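PDB 6WTE: B12-binding domain-containing protein from Kitasatospora setae, which is TsrM, a radical SAM family methyltransferase that binds cobalamin and a [4Fe-4S] cluster and is understood to work by non-radical catalysis. Local coordinates for residues V307-S312 with R328-G333; I372-E377 with D401-G406; E425-V430 with I445-L450. All blocks are in the same frame, centred on the assembly; numbering follows the deposited sequence.

Contact 1 of 3, residues V307-S312 with R328-G333; sequences VYCQPS and RGVNVG
The shortest polar bond runs from C309 N to N331 O at 2.7 Å, somewhat bent (154° at the H), with the donor nearly in line with the C=O. The CA-H of Y308 is a second, weaker contact (Y308 CA to N331 O 3.2 Å). The Y308 ring lies over this oxygen, which sits 3.6 Å above the ring plane, offset toward the rim. With CG anti to the backbone N (chi1 -170°), Y308 lays its ring across the N331 side chain. CD2 touches N331 CB at 3.6 Å, and the ring and amide planes are 54° apart. The phenol OH reaches G333 CA at 3.4 Å. Strands 304-309 and 327-335 are parallel neighbours in the radical SAM core, linked by helix 316-325 as a beta-alpha-beta unit. With an alanine in place of Y308, N331 would probably lose its aromatic cover and a gap would open beside G333. On the opposite sheet face, V307 CG2 meets V330 CG2 at 3.6 Å. Past the strand end, P311 CD rests on V332 CG2 at 3.8 Å, and helix 357-369 packs on both residues. Q310 lines the [4Fe-4S] cluster pocket, its OE1 hydrogen-bonded to Y354 and K346.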
loop_
_atom_site.group_PDB
_atom_site.type_symbol
_atom_site.label_atom_id
_atom_site.label_comp_id
_atom_site.label_asym_id
_atom_site.label_seq_id
_atom_site.Cartn_x
_atom_site.Cartn_y
_atom_site.Cartn_z
ATOM N N VAL A 307 11.649 -4.842 7.443
ATOM C CA VAL A 307 11.597 -5.024 5.996
ATOM C C VAL A 307 10.485 -6.003 5.636
ATOM O O VAL A 307 10.015 -6.791 6.460
ATOM C CB VAL A 307 12.951 -5.502 5.416
ATOM C CG1 VAL A 307 14.064 -4.517 5.770
ATOM C CG2 VAL A 307 13.311 -6.921 5.912
ATOM N N TYR A 308 10.048 -5.915 4.379
ATOM C CA TYR A 308 9.048 -6.808 3.806
ATOM C C TYR A 308 9.678 -7.503 2.611
ATOM O O TYR A 308 10.267 -6.842 1.749
ATOM C CB TYR A 308 7.782 -6.054 3.370
ATOM C CG TYR A 308 6.655 -6.996 3.006
ATOM C CD1 TYR A 308 6.541 -7.523 1.724
ATOM C CD2 TYR A 308 5.717 -7.378 3.957
ATOM C CE1 TYR A 308 5.521 -8.399 1.399
ATOM C CE2 TYR A 308 4.696 -8.246 3.641
ATOM C CZ TYR A 308 4.603 -8.755 2.364
ATOM O OH TYR A 308 3.582 -9.620 2.050
ATOM N N CYS A 309 9.546 -8.831 2.556
ATOM C CA CYS A 309 10.303 -9.639 1.613
ATOM C C CYS A 309 9.420 -10.705 0.992
ATOM O O CYS A 309 8.368 -11.065 1.525
ATOM C CB CYS A 309 11.492 -10.355 2.279
ATOM S SG CYS A 309 12.846 -9.304 2.794
ATOM N N GLN A 310 9.880 -11.214 -0.130
ATOM C CA GLN A 310 9.416 -12.478 -0.679
ATOM C C GLN A 310 10.318 -13.597 -0.183
ATOM O O GLN A 310 11.415 -13.339 0.329
ATOM C CB GLN A 310 9.413 -12.427 -2.207
ATOM C CG GLN A 310 8.304 -11.552 -2.777
ATOM C CD GLN A 310 6.931 -12.097 -2.454
ATOM O OE1 GLN A 310 6.536 -13.147 -2.963
ATOM N NE2 GLN A 310 6.207 -11.406 -1.577
ATOM N N PRO A 311 9.869 -14.852 -0.271
ATOM C CA PRO A 311 10.698 -15.949 0.251
ATOM C C PRO A 311 12.046 -16.087 -0.430
ATOM O O PRO A 311 12.979 -16.624 0.179
ATOM C CB PRO A 311 9.826 -17.189 0.017
ATOM C CG PRO A 311 8.439 -16.674 0.036
ATOM C CD PRO A 311 8.508 -15.307 -0.604
ATOM N N SER A 312 12.177 -15.646 -1.676
ATOM C CA SER A 312 13.411 -15.789 -2.426
ATOM C C SER A 312 13.633 -14.515 -3.227
ATOM O O SER A 312 12.670 -13.954 -3.769
ATOM C CB SER A 312 13.357 -17.003 -3.369
ATOM O OG SER A 312 14.545 -17.109 -4.138
ATOM N N ARG A 328 15.533 -5.677 12.691
ATOM C CA ARG A 328 14.861 -6.310 13.815
ATOM C C ARG A 328 13.762 -7.274 13.392
ATOM O O ARG A 328 13.400 -8.156 14.182
ATOM C CB ARG A 328 14.252 -5.251 14.744
ATOM C CG ARG A 328 15.258 -4.424 15.521
ATOM C CD ARG A 328 16.051 -5.297 16.485
ATOM N NE ARG A 328 16.984 -4.508 17.284
ATOM C CZ ARG A 328 16.779 -4.169 18.552
ATOM N NH1 ARG A 328 15.672 -4.557 19.175
ATOM N NH2 ARG A 328 17.686 -3.449 19.201
ATOM N N GLY A 329 13.212 -7.126 12.188
ATOM C CA GLY A 329 12.111 -7.975 11.773
ATOM C C GLY A 329 12.006 -8.085 10.273
ATOM O O GLY A 329 12.297 -7.134 9.538
ATOM N N VAL A 330 11.568 -9.259 9.818
ATOM C CA VAL A 330 11.283 -9.529 8.413
ATOM C C VAL A 330 9.852 -10.035 8.312
ATOM O O VAL A 330 9.466 -10.976 9.016
ATOM C CB VAL A 330 12.263 -10.558 7.811
ATOM C CG1 VAL A 330 11.837 -10.952 6.391
ATOM C CG2 VAL A 330 13.683 -10.003 7.812
ATOM N N ASN A 331 9.074 -9.403 7.447
ATOM C CA ASN A 331 7.733 -9.841 7.094
ATOM C C ASN A 331 7.816 -10.441 5.697
ATOM O O ASN A 331 8.341 -9.798 4.781
ATOM C CB ASN A 331 6.758 -8.656 7.135
ATOM C CG ASN A 331 5.303 -9.087 7.177
ATOM O OD1 ASN A 331 4.959 -10.208 6.814
ATOM N ND2 ASN A 331 4.439 -8.186 7.621
ATOM N N VAL A 332 7.354 -11.681 5.538
ATOM C CA VAL A 332 7.489 -12.396 4.271
ATOM C C VAL A 332 6.110 -12.776 3.736
ATOM O O VAL A 332 5.292 -13.368 4.454
ATOM C CB VAL A 332 8.389 -13.640 4.398
ATOM C CG1 VAL A 332 7.861 -14.601 5.454
ATOM C CG2 VAL A 332 8.486 -14.328 3.036
ATOM N N GLY A 333 5.861 -12.436 2.471
ATOM C CA GLY A 333 4.631 -12.816 1.791
ATOM C C GLY A 333 4.713 -14.200 1.174
ATOM O O GLY A 333 4.676 -14.356 -0.052
#

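Contact 2 of 3, residues I372-E377 with D401-G406. With EDO (1,2-ethanediol), chain K.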
loop_
_atom_site.group_PDB
_atom_site.type_symbol
_atom_site.label_atom_id
_atom_site.label_comp_id
_atom_site.label_asym_id
_atom_site.label_seq_id
_atom_site.Cartn_x
_atom_site.Cartn_y
_atom_site.Cartn_z
ATOM N N ILE A 372 16.442 -12.155 14.595
ATOM C CA ILE A 372 15.559 -11.306 13.803
ATOM C C ILE A 372 14.167 -11.909 13.852
ATOM O O ILE A 372 13.985 -13.096 13.547
ATOM C CB ILE A 372 16.063 -11.191 12.358
ATOM C CG1 ILE A 372 17.402 -10.461 12.330
ATOM C CG2 ILE A 372 15.026 -10.498 11.457
ATOM C CD1 ILE A 372 18.067 -10.530 10.977
ATOM N N LEU A 373 13.186 -11.095 14.234
ATOM C CA LEU A 373 11.807 -11.542 14.323
ATOM C C LEU A 373 11.231 -11.750 12.923
ATOM O O LEU A 373 11.699 -11.176 11.932
ATOM C CB LEU A 373 10.963 -10.523 15.097
ATOM C CG LEU A 373 11.544 -10.051 16.440
ATOM C CD1 LEU A 373 10.721 -8.918 17.024
ATOM C CD2 LEU A 373 11.609 -11.199 17.414
ATOM N N THR A 374 10.214 -12.602 12.844
ATOM C CA THR A 374 9.625 -12.987 11.568
ATOM C C THR A 374 8.109 -12.943 11.636
ATOM O O THR A 374 7.507 -13.420 12.603
ATOM C CB THR A 374 10.055 -14.399 11.167
ATOM O OG1 THR A 374 9.851 -15.281 12.277
ATOM C CG2 THR A 374 11.521 -14.421 10.772
ATOM N N MET A 375 7.494 -12.397 10.590
ATOM C CA MET A 375 6.059 -12.515 10.389
ATOM C C MET A 375 5.809 -13.162 9.036
ATOM O O MET A 375 6.203 -12.612 8.002
ATOM C CB MET A 375 5.365 -11.160 10.459
ATOM C CG MET A 375 3.899 -11.284 10.162
ATOM S SD MET A 375 2.967 -9.991 10.949
ATOM C CE MET A 375 1.325 -10.373 10.333
ATOM N N VAL A 376 5.163 -14.326 9.044
ATOM C CA VAL A 376 4.842 -15.061 7.822
ATOM C C VAL A 376 3.365 -14.874 7.514
ATOM O O VAL A 376 2.509 -15.110 8.377
ATOM C CB VAL A 376 5.191 -16.552 7.964
ATOM C CG1 VAL A 376 4.793 -17.320 6.703
ATOM C CG2 VAL A 376 6.672 -16.720 8.245
ATOM N N GLU A 377 3.061 -14.486 6.274
ATOM C CA GLU A 377 1.703 -14.170 5.850
ATOM C C GLU A 377 1.171 -15.240 4.906
ATOM O O GLU A 377 1.896 -15.729 4.036
ATOM C CB GLU A 377 1.651 -12.811 5.152
ATOM C CG GLU A 377 2.267 -11.691 5.959
ATOM C CD GLU A 377 1.232 -10.830 6.640
ATOM O OE1 GLU A 377 0.113 -11.328 6.906
ATOM O OE2 GLU A 377 1.542 -9.652 6.910
ATOM N N ASP A 401 7.171 -21.881 13.390
ATOM C CA ASP A 401 7.416 -21.138 14.626
ATOM C C ASP A 401 7.863 -19.705 14.338
ATOM O O ASP A 401 8.727 -19.156 15.022
ATOM C CB ASP A 401 8.438 -21.851 15.519
ATOM C CG ASP A 401 7.839 -23.019 16.274
ATOM O OD1 ASP A 401 6.605 -23.206 16.190
ATOM O OD2 ASP A 401 8.601 -23.750 16.949
ATOM N N ALA A 402 7.267 -19.089 13.318
ATOM C CA ALA A 402 7.515 -17.676 13.083
ATOM C C ALA A 402 7.037 -16.868 14.279
ATOM O O ALA A 402 6.147 -17.290 15.022
ATOM C CB ALA A 402 6.803 -17.206 11.818
ATOM N N THR A 403 7.639 -15.694 14.472
ATOM C CA THR A 403 7.227 -14.860 15.597
ATOM C C THR A 403 5.730 -14.614 15.544
ATOM O O THR A 403 5.017 -14.786 16.539
ATOM C CB THR A 403 7.974 -13.526 15.604
ATOM O OG1 THR A 403 9.377 -13.749 15.433
ATOM C CG2 THR A 403 7.722 -12.790 16.918
ATOM N N VAL A 404 5.239 -14.220 14.376
ATOM C CA VAL A 404 3.818 -14.045 14.129
ATOM C C VAL A 404 3.498 -14.709 12.801
ATOM O O VAL A 404 4.290 -14.636 11.852
ATOM C CB VAL A 404 3.417 -12.553 14.113
ATOM C CG1 VAL A 404 1.942 -12.391 13.771
ATOM C CG2 VAL A 404 3.718 -11.901 15.468
ATOM N N THR A 405 2.348 -15.370 12.736
ATOM C CA THR A 405 1.824 -15.913 11.489
ATOM C C THR A 405 0.479 -15.251 11.229
ATOM O O THR A 405 -0.438 -15.365 12.047
ATOM C CB THR A 405 1.690 -17.434 11.573
ATOM O OG1 THR A 405 2.902 -17.960 12.115
ATOM C CG2 THR A 405 1.470 -18.034 10.190
ATOM N N GLY A 406 0.362 -14.572 10.097
ATOM C CA GLY A 406 -0.833 -13.815 9.755
ATOM C C GLY A 406 -1.586 -14.502 8.632
ATOM O O GLY A 406 -0.982 -14.940 7.648
HETATM C C1 EDO K . 10.326 -15.163 18.091
HETATM O O1 EDO K . 10.345 -15.665 16.752
HETATM C C2 EDO K . 11.760 -14.873 18.508
HETATM O O2 EDO K . 11.748 -14.249 19.795
#
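M375, V376 and E377 pair in parallel with V404, T405 and G406; the short strand axes approach to 4.6 Å at 18°. V404 N binds T374 O, V376 N binds V404 O, and G406 N binds V376 O. Just before V404 opens its strand, T403 meets T374 of strand 373-380. T374 N gives a nearly straight hydrogen bond to T403 OG1 (3.0 Å, 172°). In return, T403 N binds T374 OG1 at 3.1 Å. The T374 hydroxyl sits between its own N and carbonyl carbon (chi1 49°), and from there it faces the T403 amide. In these two bonds the acceptor is a hydroxyl oxygen. T403 OG1 also hydrogen-bonds an ethanediol, probably from the crystallisation liquor. Beside the threonines, A402 CB touches V376 CG2 at 3.6 Å. On the other sheet face, the extended M375 chain runs across V404, with SD to V404 CG1 3.8 Å and CE lying near G406 CA. G406, which has no side chain, also lies beside E377 OE1. Helix 387-398 connects the two strands in a beta-alpha-beta unit of the radical SAM core. Helix 357-369 covers T374 and V376, while W548 and M515 cover M375 and V404. Strand 327-335 flanks 373-380 on its other edge.

Contact 3 of 3, residues E425-V430 with I445-L450. With EDO (1,2-ethanediol), chain J.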
loop_
_atom_site.group_PDB
_atom_site.type_symbol
_atom_site.label_atom_id
_atom_site.label_comp_id
_atom_site.label_asym_id
_atom_site.label_seq_id
_atom_site.Cartn_x
_atom_site.Cartn_y
_atom_site.Cartn_z
ATOM N N GLU A 425 -12.622 -11.259 -18.066
ATOM C CA GLU A 425 -12.710 -12.084 -19.270
ATOM C C GLU A 425 -13.767 -13.168 -19.125
ATOM O O GLU A 425 -14.518 -13.447 -20.068
ATOM C CB GLU A 425 -11.357 -12.724 -19.582
ATOM C CG GLU A 425 -10.321 -11.782 -20.150
ATOM C CD GLU A 425 -10.768 -11.132 -21.450
ATOM O OE1 GLU A 425 -11.491 -11.782 -22.234
ATOM O OE2 GLU A 425 -10.380 -9.974 -21.687
ATOM N N GLN A 426 -13.824 -13.812 -17.958
ATOM C CA GLN A 426 -14.804 -14.872 -17.759
ATOM C C GLN A 426 -16.226 -14.334 -17.828
ATOM O O GLN A 426 -17.133 -15.034 -18.292
ATOM C CB GLN A 426 -14.554 -15.563 -16.422
ATOM C CG GLN A 426 -13.228 -16.296 -16.375
ATOM C CD GLN A 426 -12.928 -16.857 -15.010
ATOM O OE1 GLN A 426 -13.748 -16.771 -14.096
ATOM N NE2 GLN A 426 -11.749 -17.440 -14.862
ATOM N N CYS A 427 -16.437 -13.101 -17.368
ATOM C CA CYS A 427 -17.748 -12.474 -17.484
ATOM C C CYS A 427 -18.054 -12.103 -18.928
ATOM O O CYS A 427 -19.199 -12.232 -19.376
ATOM C CB CYS A 427 -17.819 -11.230 -16.596
ATOM S SG CYS A 427 -17.766 -11.557 -14.825
ATOM N N ALA A 428 -17.050 -11.607 -19.658
ATOM C CA ALA A 428 -17.201 -11.206 -21.062
ATOM C C ALA A 428 -18.379 -10.253 -21.263
ATOM O O ALA A 428 -18.962 -10.189 -22.350
ATOM C CB ALA A 428 -17.341 -12.423 -21.982
ATOM N N GLY A 429 -18.735 -9.511 -20.215
ATOM C CA GLY A 429 -19.829 -8.558 -20.282
ATOM C C GLY A 429 -21.226 -9.136 -20.373
ATOM O O GLY A 429 -22.177 -8.366 -20.530
ATOM N N VAL A 430 -21.397 -10.460 -20.260
ATOM C CA VAL A 430 -22.701 -11.082 -20.499
ATOM C C VAL A 430 -23.107 -12.054 -19.393
ATOM O O VAL A 430 -24.237 -12.553 -19.384
ATOM C CB VAL A 430 -22.721 -11.815 -21.856
ATOM C CG1 VAL A 430 -22.429 -10.846 -23.004
ATOM C CG2 VAL A 430 -21.733 -12.973 -21.852
ATOM N N ILE A 445 -22.953 -10.110 -10.575
ATOM C CA ILE A 445 -21.963 -9.108 -10.949
ATOM C C ILE A 445 -21.447 -9.461 -12.340
ATOM O O ILE A 445 -20.789 -10.487 -12.523
ATOM C CB ILE A 445 -20.823 -9.050 -9.931
ATOM C CG1 ILE A 445 -21.375 -8.719 -8.541
ATOM C CG2 ILE A 445 -19.788 -8.019 -10.351
ATOM C CD1 ILE A 445 -20.349 -8.849 -7.423
ATOM N N VAL A 446 -21.729 -8.606 -13.317
ATOM C CA VAL A 446 -21.331 -8.831 -14.700
ATOM C C VAL A 446 -20.274 -7.791 -15.043
ATOM O O VAL A 446 -20.596 -6.629 -15.323
ATOM C CB VAL A 446 -22.521 -8.755 -15.661
ATOM C CG1 VAL A 446 -22.043 -8.919 -17.089
ATOM C CG2 VAL A 446 -23.551 -9.825 -15.317
ATOM N N LEU A 447 -19.014 -8.212 -15.064
ATOM C CA LEU A 447 -17.907 -7.330 -15.396
ATOM C C LEU A 447 -17.676 -7.301 -16.902
ATOM O O LEU A 447 -18.092 -8.199 -17.638
ATOM C CB LEU A 447 -16.626 -7.774 -14.694
ATOM C CG LEU A 447 -16.674 -7.860 -13.173
ATOM C CD1 LEU A 447 -15.336 -8.363 -12.638
ATOM C CD2 LEU A 447 -17.027 -6.500 -12.593
ATOM N N LYS A 448 -16.981 -6.254 -17.347
ATOM C CA LYS A 448 -16.627 -6.069 -18.740
ATOM C C LYS A 448 -15.112 -6.008 -18.876
ATOM O O LYS A 448 -14.460 -5.250 -18.144
ATOM C CB LYS A 448 -17.255 -4.769 -19.302
ATOM C CG LYS A 448 -18.781 -4.758 -19.248
ATOM C CD LYS A 448 -19.378 -3.380 -19.534
ATOM C CE LYS A 448 -19.134 -2.936 -20.961
ATOM N NZ LYS A 448 -19.969 -1.736 -21.310
ATOM N N PRO A 449 -14.515 -6.789 -19.775
ATOM C CA PRO A 449 -13.092 -6.610 -20.080
ATOM C C PRO A 449 -12.842 -5.223 -20.648
ATOM O O PRO A 449 -13.730 -4.597 -21.233
ATOM C CB PRO A 449 -12.808 -7.696 -21.126
ATOM C CG PRO A 449 -13.906 -8.688 -20.956
ATOM C CD PRO A 449 -15.104 -7.906 -20.529
ATOM N N LEU A 450 -11.594 -4.766 -20.493
ATOM C CA LEU A 450 -11.223 -3.410 -20.892
ATOM C C LEU A 450 -11.605 -3.105 -22.337
ATOM O O LEU A 450 -12.093 -2.008 -22.637
ATOM C CB LEU A 450 -9.722 -3.204 -20.689
ATOM C CG LEU A 450 -9.135 -1.931 -21.302
ATOM C CD1 LEU A 450 -9.697 -0.676 -20.643
ATOM C CD2 LEU A 450 -7.622 -1.944 -21.214
HETATM C C1 EDO J . -9.171 -17.471 -11.945
HETATM O O1 EDO J . -9.019 -16.118 -12.376
HETATM C C2 EDO J . -10.625 -17.713 -11.561
HETATM O O2 EDO J . -11.077 -18.901 -12.219
#
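C427, at the end of helix 418-427, points its side chain at the loop 445-450 and makes the tight part of the contact. Its SG lies anti to the carbonyl carbon (chi1 -67°). There it accepts a long but fairly straight hydrogen bond from L447 N, at 3.6 Å and 163°. The same sulfur rests on L447 CB at 4.0 Å. C427 CB lies close to L447 O, at 3.2 Å. That oxygen also receives a weak, bent hydrogen bond from G429 N, at 3.0 Å and 129°. G429 comes near because C427-V430 form a type I' turn after the helix: A428 and G429 both have positive phi, and V430 N closes back on C427 O. P449, two residues after L447, packs its buried ring against the helix end, with CD on A428 CA at 3.9 Å.

The outer side is looser. The partly exposed E425 bends its chain to bring OE2 against P449 CB at 3.4 Å, and its charge is paired with R451 in a salt bridge. V446 CG1 touches G429 C at 3.4 Å, but it does so at the margin, next to the exposed V430. K448 contributes little beyond CG, which lies 4.1 Å from G429 CA. The rest of its chain leads away to a salt bridge with E458 on helix 456-461. No regular strand pairing is formed, so the loop is held by one sulfur bond, one weak backbone bond and the proline packing.

Helix 418-427 follows strand 404-412 in the chain. The loop runs from strand 436-437 toward helix 456-461. L436 of that strand packs on C427, I445 and L447, so the helix end, the strand and the loop meet around the cysteine.

Contacts 1 and 2 are buried neighbours in one sheet, with centres about 9 Å apart. Strands 327-335 and 373-380 lie side by side, so V330 N and V332 N probably bond to L373 O and M375 O. Each contact joins the strands of a beta-alpha-beta unit, and backbone bonds dominate. Contact 1 borders the metal cluster pocket through Q310, whereas contact 2 adds a reciprocal threonine pair near the start of strand 404-412. Contact 3 is only partly buried and lies away from the annotated sites, its centre about 36 and 39 Å from those of the others. It joins a helix end to a loop, using a cysteine sulfur and a proline, while its charged side chains pair with residues outside it.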